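Local coordinates for iron-binding protein (Staphylococcus epidermidis, PDB 4M7O) that probably binds an iron-containing solute outside the cell as the receptor component of an uptake system, at residues I35-G40 against K60-F65. Residues are numbered along the deposited sequence; the frame is centred on the assembly and turned at random.
Sequences ILYRLG and KGKKQF
Y37 and K62 alone join the two segments, through one hydrogen bond between side chains that reach out from opposite directions: Y37 OH accepts from K62 NZ at 2.7 Å. The ammonium lies in the plane of the Y37 ring, at its hydroxyl edge and 3.9 Å from CZ, so K62 meets the ring at its edge and not over a face, and the contact is a hydrogen bond rather than a cation-pi pair. The span is long, 13.5 Å from Y37 CA to K62 CA; the lysine runs extended through chi2 and chi3, bringing CE to 3.4 Å from Y37 OH, and bends only at chi4 (53°). A second bond, from K62 NZ to the carbonyl O of V58, holds the ammonium in place, while I45 of strand 45-49 touches both side chains. Further along, R38 forms a salt bridge with E142 and L39 packs on helix 133-152. G40, with positive phi (92°) and two bonds back into the last turn, one from its N to Y37 O at 3.0 Å, forms a Schellman motif. Strand 63-65 pairs with 45-49 at the edge of a five-stranded parallel sheet; the bond thus ties helix 30-38 to the approach to that edge strand, within the Rossmann-like alpha/beta lobe of a periplasmic binding protein.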
ATOM      1  N   ILE A  35       3.611 -11.098   4.918  1.00 25.12           N
ATOM      2  CA  ILE A  35       3.839 -11.050   6.352  1.00 27.30           C
ATOM      3  C   ILE A  35       3.876 -12.466   6.936  1.00 32.33           C
ATOM      4  O   ILE A  35       4.729 -12.776   7.773  1.00 30.24           O
ATOM      5  CB  ILE A  35       2.732 -10.240   7.059  1.00 28.86           C
ATOM      6  CG1 ILE A  35       2.791  -8.763   6.640  1.00 30.53           C
ATOM      7  CG2 ILE A  35       2.844 -10.383   8.574  1.00 24.83           C
ATOM      8  CD1 ILE A  35       1.576  -7.964   7.072  1.00 27.95           C
ATOM      9  N   LEU A  36       2.940 -13.311   6.511  1.00 25.57           N
ATOM     10  CA  LEU A  36       2.891 -14.705   6.961  1.00 26.81           C
ATOM     11  C   LEU A  36       4.194 -15.430   6.664  1.00 24.91           C
ATOM     12  O   LEU A  36       4.704 -16.174   7.506  1.00 32.25           O
ATOM     13  CB  LEU A  36       1.722 -15.447   6.299  1.00 21.29           C
ATOM     14  CG  LEU A  36       0.348 -15.101   6.868  1.00 27.74           C
ATOM     15  CD1 LEU A  36      -0.779 -15.708   6.007  1.00 25.18           C
ATOM     16  CD2 LEU A  36       0.275 -15.613   8.314  1.00 24.99           C
ATOM     17  N   TYR A  37       4.732 -15.218   5.465  1.00 25.38           N
ATOM     18  CA  TYR A  37       5.993 -15.847   5.084  1.00 29.94           C
ATOM     19  C   TYR A  37       7.117 -15.317   5.965  1.00 30.58           C
ATOM     20  O   TYR A  37       7.970 -16.088   6.399  1.00 28.38           O
ATOM     21  CB  TYR A  37       6.309 -15.603   3.601  1.00 28.09           C
ATOM     22  CG  TYR A  37       5.921 -16.743   2.685  1.00 31.13           C
ATOM     23  CD1 TYR A  37       4.632 -16.864   2.198  1.00 27.52           C
ATOM     24  CD2 TYR A  37       6.856 -17.690   2.293  1.00 35.23           C
ATOM     25  CE1 TYR A  37       4.290 -17.876   1.349  1.00 31.95           C
ATOM     26  CE2 TYR A  37       6.509 -18.723   1.454  1.00 35.20           C
ATOM     27  CZ  TYR A  37       5.225 -18.811   0.985  1.00 34.40           C
ATOM     28  OH  TYR A  37       4.863 -19.838   0.152  1.00 37.40           O
ATOM     29  N   ARG A  38       7.114 -14.012   6.250  1.00 27.12           N
ATOM     30  CA  ARG A  38       8.199 -13.429   7.061  1.00 30.17           C
ATOM     31  C   ARG A  38       8.096 -13.867   8.530  1.00 33.70           C
ATOM     32  O   ARG A  38       9.057 -13.773   9.288  1.00 38.30           O
ATOM     33  CB  ARG A  38       8.239 -11.898   6.937  1.00 29.25           C
ATOM     34  CG  ARG A  38       8.713 -11.380   5.567  1.00 29.14           C
ATOM     35  CD  ARG A  38      10.174 -11.766   5.267  1.00 31.66           C
ATOM     36  NE  ARG A  38      11.085 -11.278   6.295  1.00 35.86           N
ATOM     37  CZ  ARG A  38      11.518 -10.018   6.389  1.00 46.41           C
ATOM     38  NH1 ARG A  38      11.127  -9.103   5.515  1.00 39.15           N
ATOM     39  NH2 ARG A  38      12.348  -9.669   7.362  1.00 55.59           N
ATOM     40  N   LEU A  39       6.931 -14.367   8.919  1.00 37.23           N
ATOM     41  CA  LEU A  39       6.739 -14.891  10.271  1.00 40.95           C
ATOM     42  C   LEU A  39       7.169 -16.353  10.370  1.00 41.14           C
ATOM     43  O   LEU A  39       7.186 -16.927  11.468  1.00 36.59           O
ATOM     44  CB  LEU A  39       5.278 -14.742  10.725  1.00 33.12           C
ATOM     45  CG  LEU A  39       4.798 -13.296  10.908  1.00 38.04           C
ATOM     46  CD1 LEU A  39       3.399 -13.249  11.512  1.00 39.97           C
ATOM     47  CD2 LEU A  39       5.775 -12.511  11.762  1.00 37.39           C
ATOM     48  N   GLY A  40       7.525 -16.948   9.230  1.00 38.29           N
ATOM     49  CA  GLY A  40       8.044 -18.309   9.212  1.00 40.83           C
ATOM     50  C   GLY A  40       6.957 -19.353   9.006  1.00 34.04           C
ATOM     51  O   GLY A  40       7.204 -20.551   9.132  1.00 38.79           O
ATOM     52  N   LYS A  60       2.647 -21.538  -6.279  1.00 33.66           N
ATOM     53  CA  LYS A  60       2.848 -22.960  -6.547  1.00 40.24           C
ATOM     54  C   LYS A  60       2.571 -23.820  -5.312  1.00 34.11           C
ATOM     55  O   LYS A  60       3.030 -23.512  -4.201  1.00 34.26           O
ATOM     56  CB  LYS A  60       4.261 -23.214  -7.084  1.00 43.96           C
ATOM     57  CG  LYS A  60       4.546 -22.449  -8.379  1.00 52.30           C
ATOM     58  CD  LYS A  60       5.939 -22.735  -8.929  1.00 60.29           C
ATOM     59  N   GLY A  61       1.809 -24.892  -5.507  1.00 32.19           N
ATOM     60  CA  GLY A  61       1.449 -25.756  -4.399  1.00 28.71           C
ATOM     61  C   GLY A  61       0.428 -25.116  -3.475  1.00 31.28           C
ATOM     62  O   GLY A  61       0.326 -25.494  -2.299  1.00 33.64           O
ATOM     63  N   LYS A  62      -0.342 -24.158  -4.000  1.00 38.56           N
ATOM     64  CA  LYS A  62      -1.426 -23.513  -3.242  1.00 36.41           C
ATOM     65  C   LYS A  62      -2.705 -23.389  -4.069  1.00 33.75           C
ATOM     66  O   LYS A  62      -2.640 -23.335  -5.296  1.00 34.69           O
ATOM     67  CB  LYS A  62      -1.004 -22.096  -2.781  1.00 31.62           C
ATOM     68  CG  LYS A  62       0.271 -22.060  -1.943  1.00 32.56           C
ATOM     69  CD  LYS A  62       0.425 -20.727  -1.226  1.00 31.73           C
ATOM     70  CE  LYS A  62       1.652 -20.758  -0.330  1.00 36.12           C
ATOM     71  NZ  LYS A  62       2.898 -21.162  -1.045  1.00 34.81           N
ATOM     72  N   LYS A  63      -3.855 -23.323  -3.396  1.00 37.13           N
ATOM     73  CA  LYS A  63      -5.104 -22.933  -4.045  1.00 37.22           C
ATOM     74  C   LYS A  63      -5.087 -21.418  -4.305  1.00 38.86           C
ATOM     75  O   LYS A  63      -4.582 -20.647  -3.489  1.00 33.17           O
ATOM     76  CB  LYS A  63      -6.302 -23.266  -3.152  1.00 36.74           C
ATOM     77  CG  LYS A  63      -6.470 -24.739  -2.837  1.00 40.37           C
ATOM     78  CD  LYS A  63      -6.872 -25.521  -4.068  1.00 47.40           C
ATOM     79  CE  LYS A  63      -6.605 -27.005  -3.880  1.00 55.11           C
ATOM     80  NZ  LYS A  63      -7.153 -27.790  -5.011  1.00 59.96           N
ATOM     81  N   GLN A  64      -5.633 -21.000  -5.443  1.00 37.20           N
ATOM     82  CA  GLN A  64      -5.735 -19.585  -5.772  1.00 38.12           C
ATOM     83  C   GLN A  64      -7.179 -19.121  -5.734  1.00 40.87           C
ATOM     84  O   GLN A  64      -8.057 -19.751  -6.328  1.00 48.87           O
ATOM     85  CB  GLN A  64      -5.188 -19.337  -7.167  1.00 41.93           C
ATOM     86  CG  GLN A  64      -3.692 -19.435  -7.285  1.00 47.76           C
ATOM     87  CD  GLN A  64      -3.225 -18.998  -8.648  1.00 52.50           C
ATOM     88  OE1 GLN A  64      -3.506 -17.872  -9.085  1.00 50.10           O
ATOM     89  NE2 GLN A  64      -2.531 -19.891  -9.346  1.00 46.58           N
ATOM     90  N   PHE A  65      -7.423 -18.014  -5.045  1.00 34.19           N
ATOM     91  CA  PHE A  65      -8.770 -17.484  -4.924  1.00 34.59           C
ATOM     92  C   PHE A  65      -8.852 -16.081  -5.502  1.00 40.50           C
ATOM     93  O   PHE A  65      -7.935 -15.265  -5.325  1.00 33.44           O
ATOM     94  CB  PHE A  65      -9.198 -17.478  -3.461  1.00 35.81           C
ATOM     95  CG  PHE A  65      -9.257 -18.849  -2.861  1.00 32.30           C
ATOM     96  CD1 PHE A  65     -10.341 -19.674  -3.103  1.00 36.90           C
ATOM     97  CD2 PHE A  65      -8.211 -19.337  -2.088  1.00 31.13           C
ATOM     98  CE1 PHE A  65     -10.404 -20.969  -2.568  1.00 37.64           C
ATOM     99  CE2 PHE A  65      -8.266 -20.636  -1.548  1.00 34.49           C
ATOM    100  CZ  PHE A  65      -9.362 -21.447  -1.792  1.00 38.00           C
TER